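Local coordinates for protein carbon monoxide dehydrogenase (Thermococcus sp. AM4, PDB 6T7J) that probably catalyses the reversible oxidation of carbon monoxide to carbon dioxide with a ferredoxin-type electron acceptor, as a homodimeric iron-sulfur enzyme captured here with a nickel-free active-site cluster, at residues 466-471 against 609-614; 545-550 against 626-631. All blocks are in the same frame, centred on the assembly; numbering follows the deposited sequence.

Contact 1 of 2, residues 466-471 against 609-614; sequences AKELIK and DPVKAA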
loop_
_atom_site.group_PDB
_atom_site.type_symbol
_atom_site.label_atom_id
_atom_site.label_comp_id
_atom_site.label_asym_id
_atom_site.label_seq_id
_atom_site.Cartn_x
_atom_site.Cartn_y
_atom_site.Cartn_z
ATOM N N ALA A 466 29.145 7.438 15.100
ATOM C CA ALA A 466 29.276 6.790 16.401
ATOM C C ALA A 466 30.527 7.268 17.135
ATOM O O ALA A 466 30.476 7.568 18.337
ATOM C CB ALA A 466 29.297 5.271 16.228
ATOM N N LYS A 467 31.654 7.353 16.421
ATOM C CA LYS A 467 32.907 7.804 17.019
ATOM C C LYS A 467 32.792 9.237 17.521
ATOM O O LYS A 467 33.162 9.542 18.663
ATOM C CB LYS A 467 34.037 7.706 15.993
ATOM C CG LYS A 467 34.653 6.334 15.807
ATOM C CD LYS A 467 35.920 6.462 14.970
ATOM C CE LYS A 467 36.217 5.204 14.177
ATOM N NZ LYS A 467 36.867 4.158 15.014
ATOM N N GLU A 468 32.313 10.139 16.659
ATOM C CA GLU A 468 32.219 11.543 17.033
ATOM C C GLU A 468 31.271 11.743 18.203
ATOM O O GLU A 468 31.455 12.673 18.995
ATOM C CB GLU A 468 31.767 12.379 15.835
ATOM C CG GLU A 468 32.801 12.501 14.727
ATOM C CD GLU A 468 34.031 13.276 15.161
ATOM O OE1 GLU A 468 35.148 12.727 15.051
ATOM O OE2 GLU A 468 33.882 14.432 15.612
ATOM N N LEU A 469 30.260 10.882 18.338
ATOM C CA LEU A 469 29.346 11.014 19.465
ATOM C C LEU A 469 29.968 10.485 20.754
ATOM O O LEU A 469 29.909 11.149 21.795
ATOM C CB LEU A 469 28.028 10.298 19.162
ATOM C CG LEU A 469 27.113 11.028 18.174
ATOM C CD1 LEU A 469 25.817 10.268 17.977
ATOM C CD2 LEU A 469 26.835 12.450 18.640
ATOM N N ILE A 470 30.584 9.299 20.704
ATOM C CA ILE A 470 31.125 8.728 21.937
ATOM C C ILE A 470 32.337 9.512 22.424
ATOM O O ILE A 470 32.639 9.508 23.625
ATOM C CB ILE A 470 31.475 7.236 21.768
ATOM C CG1 ILE A 470 32.559 7.037 20.711
ATOM C CG2 ILE A 470 30.260 6.432 21.434
ATOM C CD1 ILE A 470 33.059 5.615 20.628
ATOM N N LYS A 471 33.056 10.192 21.526
ATOM C CA LYS A 471 34.172 11.015 21.978
ATOM C C LYS A 471 33.702 12.275 22.697
ATOM O O LYS A 471 34.473 12.861 23.464
ATOM C CB LYS A 471 35.080 11.379 20.798
ATOM C CG LYS A 471 34.770 12.717 20.145
ATOM C CD LYS A 471 35.955 13.233 19.341
ATOM C CE LYS A 471 36.204 12.384 18.105
ATOM N NZ LYS A 471 36.935 13.142 17.047
ATOM N N ASP A 609 26.705 14.617 5.788
ATOM C CA ASP A 609 28.042 14.614 6.371
ATOM C C ASP A 609 27.984 14.068 7.791
ATOM O O ASP A 609 27.233 14.606 8.616
ATOM C CB ASP A 609 28.634 16.015 6.376
ATOM C CG ASP A 609 30.125 16.023 6.681
ATOM O OD1 ASP A 609 30.512 15.656 7.811
ATOM O OD2 ASP A 609 30.912 16.403 5.791
ATOM N N PRO A 610 28.755 13.029 8.125
ATOM C CA PRO A 610 28.661 12.467 9.484
ATOM C C PRO A 610 29.172 13.405 10.565
ATOM O O PRO A 610 28.609 13.429 11.665
ATOM C CB PRO A 610 29.507 11.186 9.400
ATOM C CG PRO A 610 29.790 10.971 7.953
ATOM C CD PRO A 610 29.701 12.290 7.276
ATOM N N VAL A 611 30.225 14.178 10.287
ATOM C CA VAL A 611 30.785 15.065 11.305
ATOM C C VAL A 611 29.862 16.255 11.549
ATOM O O VAL A 611 29.621 16.652 12.700
ATOM C CB VAL A 611 32.200 15.514 10.895
ATOM C CG1 VAL A 611 32.899 16.208 12.057
ATOM C CG2 VAL A 611 33.012 14.320 10.412
ATOM N N LYS A 612 29.337 16.845 10.472
ATOM C CA LYS A 612 28.334 17.898 10.604
ATOM C C LYS A 612 27.126 17.404 11.390
ATOM O O LYS A 612 26.629 18.091 12.294
ATOM C CB LYS A 612 27.903 18.381 9.218
ATOM C CG LYS A 612 28.730 19.513 8.639
ATOM C CD LYS A 612 27.866 20.405 7.754
ATOM C CE LYS A 612 28.688 21.096 6.679
ATOM N NZ LYS A 612 28.125 20.870 5.317
ATOM N N ALA A 613 26.632 16.212 11.043
ATOM C CA ALA A 613 25.479 15.650 11.736
ATOM C C ALA A 613 25.790 15.391 13.202
ATOM O O ALA A 613 24.929 15.579 14.068
ATOM C CB ALA A 613 25.030 14.363 11.046
ATOM N N ALA A 614 27.016 14.958 13.500
ATOM C CA ALA A 614 27.416 14.765 14.889
ATOM C C ALA A 614 27.375 16.077 15.656
ATOM O O ALA A 614 26.883 16.128 16.789
ATOM C CB ALA A 614 28.812 14.152 14.953
#

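Contact 2 of 2, residues 545-550 against 626-631; sequences DLPAAG and KKLGWP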
loop_
_atom_site.group_PDB
_atom_site.type_symbol
_atom_site.label_atom_id
_atom_site.label_comp_id
_atom_site.label_asym_id
_atom_site.label_seq_id
_atom_site.Cartn_x
_atom_site.Cartn_y
_atom_site.Cartn_z
ATOM N N ASP A 545 11.610 15.854 25.750
ATOM C CA ASP A 545 12.493 16.652 26.591
ATOM C C ASP A 545 13.822 15.969 26.889
ATOM O O ASP A 545 14.728 16.625 27.412
ATOM C CB ASP A 545 11.818 17.001 27.922
ATOM C CG ASP A 545 10.390 17.463 27.756
ATOM O OD1 ASP A 545 10.156 18.431 27.004
ATOM O OD2 ASP A 545 9.499 16.863 28.394
ATOM N N LEU A 546 13.959 14.681 26.584
ATOM C CA LEU A 546 15.191 13.974 26.896
ATOM C C LEU A 546 16.351 14.528 26.069
ATOM O O LEU A 546 16.167 14.940 24.920
ATOM C CB LEU A 546 15.044 12.480 26.624
ATOM C CG LEU A 546 14.016 11.683 27.428
ATOM C CD1 LEU A 546 14.012 10.231 26.978
ATOM C CD2 LEU A 546 14.294 11.781 28.922
ATOM N N PRO A 547 17.558 14.561 26.637
ATOM C CA PRO A 547 18.756 14.873 25.828
ATOM C C PRO A 547 19.142 13.665 24.978
ATOM O O PRO A 547 19.999 12.848 25.317
ATOM C CB PRO A 547 19.804 15.206 26.892
ATOM C CG PRO A 547 19.388 14.413 28.086
ATOM C CD PRO A 547 17.882 14.356 28.060
ATOM N N ALA A 548 18.474 13.535 23.835
ATOM C CA ALA A 548 18.628 12.348 23.010
ATOM C C ALA A 548 18.377 12.698 21.552
ATOM O O ALA A 548 17.807 13.743 21.229
ATOM C CB ALA A 548 17.682 11.226 23.456
ATOM N N ALA A 549 18.811 11.796 20.674
ATOM C CA ALA A 549 18.606 11.942 19.242
ATOM C C ALA A 549 18.617 10.562 18.600
ATOM O O ALA A 549 19.007 9.569 19.215
ATOM C CB ALA A 549 19.669 12.846 18.610
ATOM N N GLY A 550 18.162 10.510 17.349
ATOM C CA GLY A 550 18.270 9.310 16.552
ATOM C C GLY A 550 18.875 9.648 15.204
ATOM O O GLY A 550 18.905 10.803 14.791
ATOM N N LYS A 626 20.101 22.128 28.523
ATOM C CA LYS A 626 19.840 23.466 29.041
ATOM C C LYS A 626 18.372 23.637 29.412
ATOM O O LYS A 626 18.048 24.268 30.425
ATOM C CB LYS A 626 20.264 24.521 28.017
ATOM C CG LYS A 626 21.766 24.584 27.777
ATOM C CD LYS A 626 22.136 25.636 26.734
ATOM C CE LYS A 626 21.773 25.184 25.325
ATOM N NZ LYS A 626 22.713 25.712 24.292
ATOM N N LYS A 627 17.464 23.074 28.609
ATOM C CA LYS A 627 16.043 23.172 28.928
ATOM C C LYS A 627 15.665 22.359 30.161
ATOM O O LYS A 627 14.630 22.635 30.777
ATOM C CB LYS A 627 15.203 22.729 27.730
ATOM C CG LYS A 627 15.299 23.654 26.529
ATOM C CD LYS A 627 14.293 23.270 25.454
ATOM C CE LYS A 627 14.484 24.095 24.191
ATOM N NZ LYS A 627 14.263 25.551 24.432
ATOM N N LEU A 628 16.473 21.369 30.534
ATOM C CA LEU A 628 16.213 20.539 31.702
ATOM C C LEU A 628 16.817 21.104 32.982
ATOM O O LEU A 628 16.705 20.466 34.035
ATOM C CB LEU A 628 16.752 19.122 31.471
ATOM C CG LEU A 628 15.892 18.164 30.647
ATOM C CD1 LEU A 628 16.576 16.815 30.535
ATOM C CD2 LEU A 628 14.507 18.019 31.254
ATOM N N GLY A 629 17.449 22.274 32.921
ATOM C CA GLY A 629 18.107 22.816 34.092
ATOM C C GLY A 629 19.313 22.031 34.548
ATOM O O GLY A 629 19.742 22.179 35.694
ATOM N N TRP A 630 19.872 21.196 33.683
ATOM C CA TRP A 630 21.018 20.369 34.018
ATOM C C TRP A 630 22.314 21.082 33.665
ATOM O O TRP A 630 22.325 22.009 32.847
ATOM C CB TRP A 630 20.939 19.038 33.272
ATOM C CG TRP A 630 19.834 18.145 33.737
ATOM C CD1 TRP A 630 18.958 18.386 34.754
ATOM C CD2 TRP A 630 19.485 16.864 33.200
ATOM N NE1 TRP A 630 18.084 17.334 34.885
ATOM C CE2 TRP A 630 18.386 16.387 33.941
ATOM C CE3 TRP A 630 19.993 16.076 32.164
ATOM C CZ2 TRP A 630 17.788 15.156 33.680
ATOM C CZ3 TRP A 630 19.399 14.854 31.907
ATOM C CH2 TRP A 630 18.308 14.406 32.662
ATOM N N PRO A 631 23.439 20.676 34.273
ATOM C CA PRO A 631 24.740 21.235 33.891
ATOM C C PRO A 631 25.109 20.911 32.452
ATOM O O PRO A 631 24.393 20.169 31.783
ATOM C CB PRO A 631 25.716 20.562 34.867
ATOM C CG PRO A 631 24.994 19.358 35.369
ATOM C CD PRO A 631 23.556 19.760 35.420
#

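Contact 1 of 2, residues 466-471 against 609-614
The CB atoms of Glu468 and Ala614 meet at 3.6 Å, where helix 460-471 lies against the start of helix 610-627. The axes of the short helical segments 466-471 and 610-614 pass 9.2 Å apart at a crossing angle of -33°, running in roughly the same direction. Ala614 suits the tight part because a lone methyl lets the backbones approach, its CA lying 6.2 Å from that of Glu468. Beside this pair, Leu469 brings CD2 to within 4.1 Å of the Ala614 carbonyl oxygen; the Leu469 side chain also packs on Val474, Val476 and Val446 of the parallel sheet, so the near-parallel helices sit side by side over strands, as in alpha/beta folds.

The other side is looser and polar. Glu468 sets CG beside its own backbone N (chi1 -70°) and bends again at chi2, lifting the carboxylate away from the methyl contact. Its OE2 then passes Val611 CG1 at 4.1 Å, the two side chains crossing obliquely, while OE1 receives Lys471 NZ at 2.7 Å on its syn side, 34° out of the carboxylate plane. Arg472 adds a long, weak ion pair at OE2.

Asp609 is the N-cap of the second helix: its OD1 takes the Lys612 N-H at 3.1 Å from above the carboxylate plane, with a weaker bond from Val611 N. Glu468 OE1 is paired with Lys471 and Asp609 OD1 with backbone N-H groups of its own helix, so the join between the segments rests on van der Waals contact, with the carbon part of Glu468 serving as packing surface.

Contact 2 of 2, residues 545-550 against 626-631
Leu628 reaches from just past the end of helix 610-627 to the Asp545-Pro547 segment that leads into strand 548-552. From CB, which points toward that segment, the chain places CG beside the backbone N (chi1 -81°), 3.8 Å from the carbonyl oxygen of Asp545. Beyond it the branches divide the work. CD1 lies 3.6 Å from Asp545 O and 3.7 Å from Pro547 CD, and also sits 3.5 Å above the plane of the Trp630 ring, offset toward the rim; CD2 stays on the Asp545 side, 4.4 Å from the CB of that residue.

Pro547 uses CD against Leu628 and CG against Trp630, crossing each side chain at about a right angle. Its CG touches Trp630 CZ3 at 3.8 Å, and the apolar proline carbons suit van der Waals contact with the indole. Trp630 continues onto Leu437 and Arg438 of helix 431-439. An alanine in place of Leu628 lacks the branch that touches Asp545 O, Pro547 CD and the indole face, which would probably leave a gap beside the proline and give the Trp630 ring more freedom to shift.

Gly629 takes a positive phi of 67°, a conformation easiest for glycine, and turns the chain so that Trp630 can follow Leu628 back toward the proline. This is a Schellman motif closing the C-terminal helix, packed against the inverse gamma turn centred on Pro547 at the entry to a strand of the parallel alpha/beta sheet.

How the contacts relate
Contacts 1 and 2 use opposite ends of helix 610-627, its first turn and its C-terminal exit, with centres 18 Å apart and no touch between them. Each is partly buried, but contact 1 lies nearer the centre of the chain, about 20 Å from it centre to centre, against about 26 Å for contact 2. In contact 1 the helix lies beside helix 460-471, so a small alanine and the aliphatic part of a glutamate govern the spacing, and charges settle at the margin. In contact 2 the helix has ended, and a leucine and an indole pack beside a proline turn, without a salt bridge. The helix thereby joins two parts of one parallel sheet domain.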